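Side-chain contacts in carbamate kinase (Aeropyrum pernix, PDB 2E9Y), which probably catalyses the reversible transfer of a phosphoryl group between ATP and carbamate: residues L92-L97 / V110-S115; A219-A224 / A282-E287; I234-P239 / G276-A281. All coordinates share one frame; numbering follows the deposited sequence.

In the fold
Contacts 1 and 3 each set a helix of the amino acid kinase fold against its large mixed sheet or the edge leading into it, and contact 2 joins two helices. Contact 1 comes first along the chain, joining helix 78-103 to the loop before strand 112-119 and the strand's first residue. Its centre lies about 22 Å from the centres of the other two. Contacts 2 and 3 are about 12 Å apart, centre to centre, and share helix 275-289, whose successive turns pack on helix 216-226 and strand 231-236. Ser221 OG joins this pair through a probable hydrogen bond to Ala281 O. Contact 1 also lies at the dimer interface, whereas the second subunit touches neither of the others.

Contact 1 of 3, residues L92-L97 / V110-S115; sequences LLKHSL and VPVVIS
Lys94 of helix 78-103 makes the polar link of this contact, its NZ donating a hydrogen bond of 2.9 Å to Val110 O. The ammonium group approaches from above the carbonyl plane, 48° out of it. Its aliphatic chain runs alongside the same oxygen, with Lys94 CG 3.1 Å from Val110 O, and the bend at chi4 (64°) turns NZ onto it.

Ionic partners complete the surroundings of NZ. Glu98, one turn further along the helix, forms a salt bridge with it and also accepts a bond from Val110 N, while Asp175 of the second subunit supplies another salt bridge. An alanine in place of Lys94 would probably leave Val110 O without this donor and both carboxylates without their shared cation.

The apolar contacts are at van der Waals distance. Lys94 CB lies 3.9 Å from Val112 CG2, so the base of the long chain is covered by a branched hydrophobe. Leu97 and Val110 meet nearly at right angles, Leu97 CD2 lying 4.0 Å from Val110 CG2. With CG anti to its backbone N (chi1 -177°), Leu97 brings its CD2 branch to this valine.

Lysine suits a site that needs both an apolar stem and a cation at its end. The buried charge is probably balanced by carboxylates from two subunits, tying the helix-to-strand packing to the dimer interface.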
loop_
_atom_site.group_PDB
_atom_site.type_symbol
_atom_site.label_atom_id
_atom_site.label_comp_id
_atom_site.label_asym_id
_atom_site.label_seq_id
_atom_site.Cartn_x
_atom_site.Cartn_y
_atom_site.Cartn_z
ATOM N N LEU A 92 8.941 -3.285 2.884
ATOM C CA LEU A 92 10.082 -4.081 3.322
ATOM C C LEU A 92 11.291 -3.846 2.411
ATOM O O LEU A 92 12.402 -3.611 2.894
ATOM C CB LEU A 92 9.715 -5.570 3.351
ATOM C CG LEU A 92 8.771 -5.997 4.482
ATOM C CD1 LEU A 92 8.419 -7.464 4.327
ATOM C CD2 LEU A 92 9.434 -5.747 5.835
ATOM N N LEU A 93 11.068 -3.900 1.100
ATOM C CA LEU A 93 12.138 -3.685 0.122
ATOM C C LEU A 93 12.629 -2.240 0.169
ATOM O O LEU A 93 13.832 -1.977 0.166
ATOM C CB LEU A 93 11.636 -4.011 -1.292
ATOM C CG LEU A 93 11.367 -5.489 -1.595
ATOM C CD1 LEU A 93 10.604 -5.621 -2.909
ATOM C CD2 LEU A 93 12.687 -6.240 -1.653
ATOM N N LYS A 94 11.685 -1.306 0.211
ATOM C CA LYS A 94 11.993 0.122 0.272
ATOM C C LYS A 94 12.863 0.488 1.475
ATOM O O LYS A 94 13.899 1.141 1.333
ATOM C CB LYS A 94 10.690 0.922 0.334
ATOM C CG LYS A 94 10.827 2.363 0.813
ATOM C CD LYS A 94 9.444 2.971 1.064
ATOM C CE LYS A 94 9.525 4.374 1.674
ATOM N NZ LYS A 94 10.160 5.370 0.761
ATOM N N HIS A 95 12.435 0.071 2.659
ATOM C CA HIS A 95 13.165 0.388 3.883
ATOM C C HIS A 95 14.570 -0.224 3.894
ATOM O O HIS A 95 15.545 0.435 4.259
ATOM C CB HIS A 95 12.379 -0.111 5.097
ATOM C CG HIS A 95 12.726 0.592 6.374
ATOM N ND1 HIS A 95 12.240 1.843 6.689
ATOM C CD2 HIS A 95 13.524 0.228 7.404
ATOM C CE1 HIS A 95 12.723 2.220 7.859
ATOM N NE2 HIS A 95 13.506 1.257 8.315
ATOM N N SER A 96 14.663 -1.485 3.489
ATOM C CA SER A 96 15.942 -2.191 3.467
ATOM C C SER A 96 16.919 -1.631 2.430
ATOM O O SER A 96 18.109 -1.464 2.712
ATOM C CB SER A 96 15.704 -3.679 3.200
ATOM O OG SER A 96 16.920 -4.406 3.260
ATOM N N LEU A 97 16.420 -1.344 1.234
ATOM C CA LEU A 97 17.270 -0.807 0.176
ATOM C C LEU A 97 17.794 0.578 0.545
ATOM O O LEU A 97 18.978 0.871 0.364
ATOM C CB LEU A 97 16.500 -0.748 -1.143
ATOM C CG LEU A 97 17.287 -0.261 -2.361
ATOM C CD1 LEU A 97 18.619 -1.003 -2.460
ATOM C CD2 LEU A 97 16.456 -0.483 -3.612
ATOM N N VAL A 110 13.320 5.455 -1.887
ATOM C CA VAL A 110 12.781 4.487 -2.832
ATOM C C VAL A 110 11.258 4.494 -2.788
ATOM O O VAL A 110 10.657 4.084 -1.797
ATOM C CB VAL A 110 13.269 3.065 -2.491
ATOM C CG1 VAL A 110 12.597 2.043 -3.403
ATOM C CG2 VAL A 110 14.777 2.996 -2.626
ATOM N N PRO A 111 10.613 4.965 -3.862
ATOM C CA PRO A 111 9.147 4.983 -3.856
ATOM C C PRO A 111 8.550 3.610 -4.131
ATOM O O PRO A 111 9.182 2.769 -4.773
ATOM C CB PRO A 111 8.816 5.966 -4.970
ATOM C CG PRO A 111 9.917 5.679 -5.974
ATOM C CD PRO A 111 11.146 5.599 -5.083
ATOM N N VAL A 112 7.338 3.394 -3.627
ATOM C CA VAL A 112 6.597 2.156 -3.857
ATOM C C VAL A 112 5.347 2.626 -4.596
ATOM O O VAL A 112 4.542 3.387 -4.053
ATOM C CB VAL A 112 6.191 1.459 -2.534
ATOM C CG1 VAL A 112 5.286 0.272 -2.822
ATOM C CG2 VAL A 112 7.431 0.985 -1.793
ATOM N N VAL A 113 5.186 2.200 -5.843
ATOM C CA VAL A 113 4.034 2.640 -6.618
ATOM C C VAL A 113 2.890 1.635 -6.576
ATOM O O VAL A 113 3.052 0.487 -6.992
ATOM C CB VAL A 113 4.413 2.888 -8.096
ATOM C CG1 VAL A 113 3.224 3.490 -8.846
ATOM C CG2 VAL A 113 5.622 3.815 -8.181
ATOM N N ILE A 114 1.741 2.063 -6.056
ATOM C CA ILE A 114 0.592 1.189 -6.063
ATOM C C ILE A 114 0.151 1.071 -7.504
ATOM O O ILE A 114 -0.057 2.061 -8.182
ATOM C CB ILE A 114 -0.532 1.816 -5.222
ATOM C CG1 ILE A 114 -0.134 1.992 -3.744
ATOM C CG2 ILE A 114 -1.795 0.943 -5.267
ATOM C CD1 ILE A 114 0.408 0.704 -3.116
ATOM N N SER A 115 0.089 -0.187 -7.963
ATOM C CA SER A 115 0.036 -0.429 -9.406
ATOM C C SER A 115 -1.173 -1.299 -9.822
ATOM O O SER A 115 -1.422 -2.360 -9.259
ATOM C CB SER A 115 1.331 -1.115 -9.801
ATOM O OG SER A 115 2.413 -0.278 -9.405
#

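Contact 2 of 3, residues A219-A224 / A282-E287; sequences ASSLLA and AISFVE
The helical turns that carry Ser221 and Phe285 run side by side in the same direction, their short axes inclined by only 16° and 8.9 Å apart at closest approach. The CA atoms of these two residues are 5.7 Å apart, a close approach for which small residues on helix 216-226 are well suited.

Ser221 fills the middle of the interface. Its hydroxyl extends across the gap with OG anti to the backbone N (chi1 -176°), and Ser221 OG comes within 3.6 Å of Phe285 CB. The proton of this hydroxyl goes to Ala281 O, one turn back on the facing helix, while a water donates to Ser221 OG from 3.0 Å. The same water is 3.2 Å from Ser284 OG, completing a bridge between the helices in one of the two conformers of Ser284. Serine is thus small enough for the close spacing and polar enough to bind both a backbone carbonyl and the water.

The ring of Phe285 leans toward the other helix. Ala224 CB meets it obliquely, 3.4 Å from Phe285 CE1, a tight approach to which alanine brings only a methyl group. Ser221 O lies at the ring's edge, near its plane.

Around this pair, Phe285 also packs on Ala293 of strand 293-297, where Ala282 touches Ile295. The two nearly parallel helices thus sit with strand 293-297 and, through Ile283, helix 258-266 against helix 275-289, while Leu222 and Leu223 of helix 216-226 reach Ile173 of strand 170-173.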
loop_
_atom_site.group_PDB
_atom_site.type_symbol
_atom_site.label_atom_id
_atom_site.label_comp_id
_atom_site.label_asym_id
_atom_site.label_seq_id
_atom_site.Cartn_x
_atom_site.Cartn_y
_atom_site.Cartn_z
ATOM N N ALA A 219 3.497 -9.605 -16.442
ATOM C CA ALA A 219 3.226 -8.195 -16.183
ATOM C C ALA A 219 4.502 -7.356 -16.233
ATOM O O ALA A 219 4.497 -6.258 -16.789
ATOM C CB ALA A 219 2.545 -8.026 -14.817
ATOM N N SER A 220 5.584 -7.868 -15.652
ATOM C CA SER A 220 6.864 -7.158 -15.643
ATOM C C SER A 220 7.393 -6.983 -17.059
ATOM O O SER A 220 7.992 -5.956 -17.388
ATOM C CB SER A 220 7.898 -7.918 -14.805
ATOM O OG SER A 220 7.529 -7.934 -13.435
ATOM N N SER A 221 7.176 -7.992 -17.895
ATOM C CA SER A 221 7.619 -7.927 -19.282
ATOM C C SER A 221 6.865 -6.800 -19.981
ATOM O O SER A 221 7.457 -5.970 -20.677
ATOM C CB SER A 221 7.344 -9.257 -19.990
ATOM O OG SER A 221 7.842 -9.240 -21.319
ATOM N N LEU A 222 5.549 -6.774 -19.796
ATOM C CA LEU A 222 4.728 -5.735 -20.397
ATOM C C LEU A 222 5.169 -4.358 -19.910
ATOM O O LEU A 222 5.228 -3.410 -20.693
ATOM C CB LEU A 222 3.251 -5.964 -20.061
ATOM C CG LEU A 222 2.264 -4.913 -20.575
ATOM C CD1 LEU A 222 2.344 -4.806 -22.091
ATOM C CD2 LEU A 222 0.859 -5.299 -20.136
ATOM N N LEU A 223 5.476 -4.241 -18.619
ATOM C CA LEU A 223 5.917 -2.962 -18.062
ATOM C C LEU A 223 7.218 -2.509 -18.723
ATOM O O LEU A 223 7.368 -1.342 -19.076
ATOM C CB LEU A 223 6.148 -3.067 -16.549
ATOM C CG LEU A 223 6.640 -1.780 -15.869
ATOM C CD1 LEU A 223 5.621 -0.663 -16.073
ATOM C CD2 LEU A 223 6.855 -2.024 -14.376
ATOM N N ALA A 224 8.154 -3.440 -18.876
ATOM C CA ALA A 224 9.448 -3.131 -19.488
ATOM C C ALA A 224 9.236 -2.590 -20.898
ATOM O O ALA A 224 9.878 -1.623 -21.315
ATOM C CB ALA A 224 10.323 -4.388 -19.529
ATOM N N ALA A 282 10.092 -13.374 -21.192
ATOM C CA ALA A 282 11.341 -12.992 -21.843
ATOM C C ALA A 282 11.160 -12.904 -23.357
ATOM O O ALA A 282 11.591 -11.937 -23.988
ATOM C CB ALA A 282 12.437 -13.999 -21.504
ATOM N N ILE A 283 10.519 -13.915 -23.935
ATOM C CA ILE A 283 10.280 -13.938 -25.377
ATOM C C ILE A 283 9.443 -12.738 -25.812
ATOM O O ILE A 283 9.761 -12.077 -26.801
ATOM C CB ILE A 283 9.549 -15.229 -25.807
ATOM C CG1 ILE A 283 10.476 -16.435 -25.633
ATOM C CG2 ILE A 283 9.081 -15.108 -27.247
ATOM C CD1 ILE A 283 9.798 -17.778 -25.848
ATOM N N SER A 284 8.376 -12.453 -25.068
ATOM C CA SER A 284 7.505 -11.331 -25.398
ATOM C C SER A 284 8.272 -10.013 -25.436
ATOM O O SER A 284 8.059 -9.183 -26.321
ATOM C CB SER A 284 6.361 -11.236 -24.385
ATOM O OG SER A 284 5.509 -10.140 -24.670
ATOM N N PHE A 285 9.170 -9.824 -24.475
ATOM C CA PHE A 285 9.956 -8.600 -24.413
ATOM C C PHE A 285 10.814 -8.467 -25.666
ATOM O O PHE A 285 10.854 -7.411 -26.292
ATOM C CB PHE A 285 10.855 -8.602 -23.176
ATOM C CG PHE A 285 11.665 -7.347 -23.019
ATOM C CD1 PHE A 285 11.049 -6.148 -22.673
ATOM C CD2 PHE A 285 13.038 -7.356 -23.242
ATOM C CE1 PHE A 285 11.784 -4.976 -22.550
ATOM C CE2 PHE A 285 13.787 -6.187 -23.122
ATOM C CZ PHE A 285 13.162 -4.996 -22.776
ATOM N N VAL A 286 11.506 -9.542 -26.027
ATOM C CA VAL A 286 12.352 -9.515 -27.213
ATOM C C VAL A 286 11.536 -9.222 -28.475
ATOM O O VAL A 286 11.934 -8.396 -29.300
ATOM C CB VAL A 286 13.109 -10.853 -27.396
ATOM C CG1 VAL A 286 13.906 -10.826 -28.691
ATOM C CG2 VAL A 286 14.048 -11.084 -26.218
ATOM N N GLU A 287 10.391 -9.884 -28.621
ATOM C CA GLU A 287 9.550 -9.687 -29.801
ATOM C C GLU A 287 8.960 -8.285 -29.906
ATOM O O GLU A 287 8.897 -7.713 -30.994
ATOM C CB GLU A 287 8.410 -10.708 -29.823
ATOM C CG GLU A 287 8.869 -12.158 -29.797
ATOM C CD GLU A 287 7.710 -13.127 -29.858
ATOM O OE1 GLU A 287 6.688 -12.870 -29.184
ATOM O OE2 GLU A 287 7.820 -14.147 -30.569
HETATM O O HOH W 1 6.652 -7.457 -23.371
#

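Contact 3 of 3, residues I234-P239 / G276-A281; sequences ILTDVP and GPKVEA
Ile234, on strand 231-236, packs against Lys278 and Ala281 of helix 275-289. The strand and the helix run nearly antiparallel, with 162° between their directions and 10.4 Å between the short axes, as expected of a helix laid over a sheet. Ile234 uses both its branches. Its side chain and that of Lys278 cross obliquely, with Ile234 CG2 3.8 Å from Lys278 CG. The longer branch, which continues in an extended line (chi2 178°), carries Ile234 CD1 to the helix backbone, 3.5 Å from Lys278 O, and on to Ala281 CB at 4.1 Å. A branched residue can thus cover the lysine stem and reach the next helical turn, where a small alanine leaves room for the isoleucine's end.

Leu235 points away from the helix, following the alternation of a strand. Thr236 faces the helix again. Thr236 CB is 3.9 Å from Lys278 CE, an oblique contact beyond the isoleucine. The threonine's backbone pairs with Gly296 and Leu298, which fixes this position next to strand 293-297.

Lys278 therefore passes obliquely over Ile234 and Thr236, its methylene groups doing the packing. The bend at chi4 (51°) turns its amino end, which forms a salt bridge with Asp217 of helix 216-226. A lysine suits this place because its apolar length shares in the helix-on-sheet packing while its charge is met by a carboxylate on a second helix, so one side chain joins strand 231-236 and both helices.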
loop_
_atom_site.group_PDB
_atom_site.type_symbol
_atom_site.label_atom_id
_atom_site.label_comp_id
_atom_site.label_asym_id
_atom_site.label_seq_id
_atom_site.Cartn_x
_atom_site.Cartn_y
_atom_site.Cartn_z
ATOM N N ILE A 234 14.815 -11.230 -15.086
ATOM C CA ILE A 234 13.987 -12.058 -14.220
ATOM C C ILE A 234 14.928 -12.813 -13.290
ATOM O O ILE A 234 15.712 -13.650 -13.735
ATOM C CB ILE A 234 13.143 -13.068 -15.013
ATOM C CG1 ILE A 234 12.182 -12.322 -15.945
ATOM C CG2 ILE A 234 12.341 -13.931 -14.050
ATOM C CD1 ILE A 234 11.334 -13.227 -16.800
ATOM N N LEU A 235 14.857 -12.506 -12.000
ATOM C CA LEU A 235 15.723 -13.155 -11.023
ATOM C C LEU A 235 14.962 -14.225 -10.256
ATOM O O LEU A 235 13.988 -13.933 -9.561
ATOM C CB LEU A 235 16.295 -12.120 -10.053
ATOM C CG LEU A 235 17.190 -11.040 -10.672
ATOM C CD1 LEU A 235 17.668 -10.092 -9.586
ATOM C CD2 LEU A 235 18.388 -11.689 -11.370
ATOM N N THR A 236 15.415 -15.468 -10.389
ATOM C CA THR A 236 14.764 -16.587 -9.727
ATOM C C THR A 236 15.745 -17.336 -8.823
ATOM O O THR A 236 16.766 -16.778 -8.412
ATOM C CB THR A 236 14.154 -17.538 -10.780
ATOM O OG1 THR A 236 13.455 -18.606 -10.128
ATOM C CG2 THR A 236 15.241 -18.097 -11.683
ATOM N N ASP A 237 15.443 -18.594 -8.514
ATOM C CA ASP A 237 16.307 -19.376 -7.639
ATOM C C ASP A 237 17.141 -20.427 -8.373
ATOM O O ASP A 237 17.654 -21.363 -7.758
ATOM C CB ASP A 237 15.467 -20.028 -6.536
ATOM C CG ASP A 237 14.530 -21.092 -7.063
ATOM O OD1 ASP A 237 14.120 -21.007 -8.243
ATOM O OD2 ASP A 237 14.192 -22.012 -6.289
ATOM N N VAL A 238 17.267 -20.268 -9.689
ATOM C CA VAL A 238 18.062 -21.171 -10.521
ATOM C C VAL A 238 18.947 -20.323 -11.438
ATOM O O VAL A 238 18.639 -19.161 -11.706
ATOM C CB VAL A 238 17.173 -22.109 -11.373
ATOM C CG1 VAL A 238 16.497 -23.132 -10.475
ATOM C CG2 VAL A 238 16.131 -21.303 -12.134
ATOM N N PRO A 239 20.062 -20.893 -11.930
ATOM C CA PRO A 239 20.993 -20.176 -12.810
ATOM C C PRO A 239 20.434 -19.663 -14.137
ATOM O O PRO A 239 21.084 -18.877 -14.820
ATOM C CB PRO A 239 22.130 -21.182 -12.998
ATOM C CG PRO A 239 21.438 -22.500 -12.884
ATOM C CD PRO A 239 20.514 -22.279 -11.711
ATOM N N GLY A 276 7.937 -21.675 -17.123
ATOM C CA GLY A 276 7.158 -21.398 -18.318
ATOM C C GLY A 276 6.810 -19.930 -18.493
ATOM O O GLY A 276 7.119 -19.341 -19.531
ATOM N N PRO A 277 6.148 -19.308 -17.505
ATOM C CA PRO A 277 5.777 -17.893 -17.597
ATOM C C PRO A 277 6.981 -16.970 -17.768
ATOM O O PRO A 277 6.893 -15.946 -18.442
ATOM C CB PRO A 277 5.041 -17.646 -16.282
ATOM C CG PRO A 277 4.396 -18.965 -16.022
ATOM C CD PRO A 277 5.510 -19.935 -16.333
ATOM N N LYS A 278 8.103 -17.336 -17.155
ATOM C CA LYS A 278 9.312 -16.530 -17.247
ATOM C C LYS A 278 9.869 -16.558 -18.671
ATOM O O LYS A 278 10.305 -15.528 -19.195
ATOM C CB LYS A 278 10.354 -17.034 -16.244
ATOM C CG LYS A 278 9.951 -16.778 -14.788
ATOM C CD LYS A 278 10.902 -17.441 -13.805
ATOM C CE LYS A 278 10.603 -16.994 -12.378
ATOM N NZ LYS A 278 9.165 -17.134 -12.039
ATOM N N VAL A 279 9.846 -17.731 -19.296
ATOM C CA VAL A 279 10.331 -17.853 -20.664
ATOM C C VAL A 279 9.385 -17.088 -21.584
ATOM O O VAL A 279 9.826 -16.379 -22.482
ATOM C CB VAL A 279 10.410 -19.337 -21.107
ATOM C CG1 VAL A 279 10.575 -19.439 -22.625
ATOM C CG2 VAL A 279 11.587 -20.007 -20.417
ATOM N N GLU A 280 8.085 -17.218 -21.342
ATOM C CA GLU A 280 7.092 -16.526 -22.159
ATOM C C GLU A 280 7.310 -15.019 -22.058
ATOM O O GLU A 280 7.277 -14.305 -23.061
ATOM C CB GLU A 280 5.675 -16.864 -21.686
ATOM C CG GLU A 280 4.588 -16.376 -22.635
ATOM C CD GLU A 280 3.191 -16.495 -22.051
ATOM O OE1 GLU A 280 2.892 -17.530 -21.421
ATOM O OE2 GLU A 280 2.389 -15.555 -22.234
ATOM N N ALA A 281 7.531 -14.545 -20.835
ATOM C CA ALA A 281 7.759 -13.126 -20.569
ATOM C C ALA A 281 9.003 -12.620 -21.294
ATOM O O ALA A 281 8.976 -11.565 -21.931
ATOM C CB ALA A 281 7.908 -12.896 -19.063
#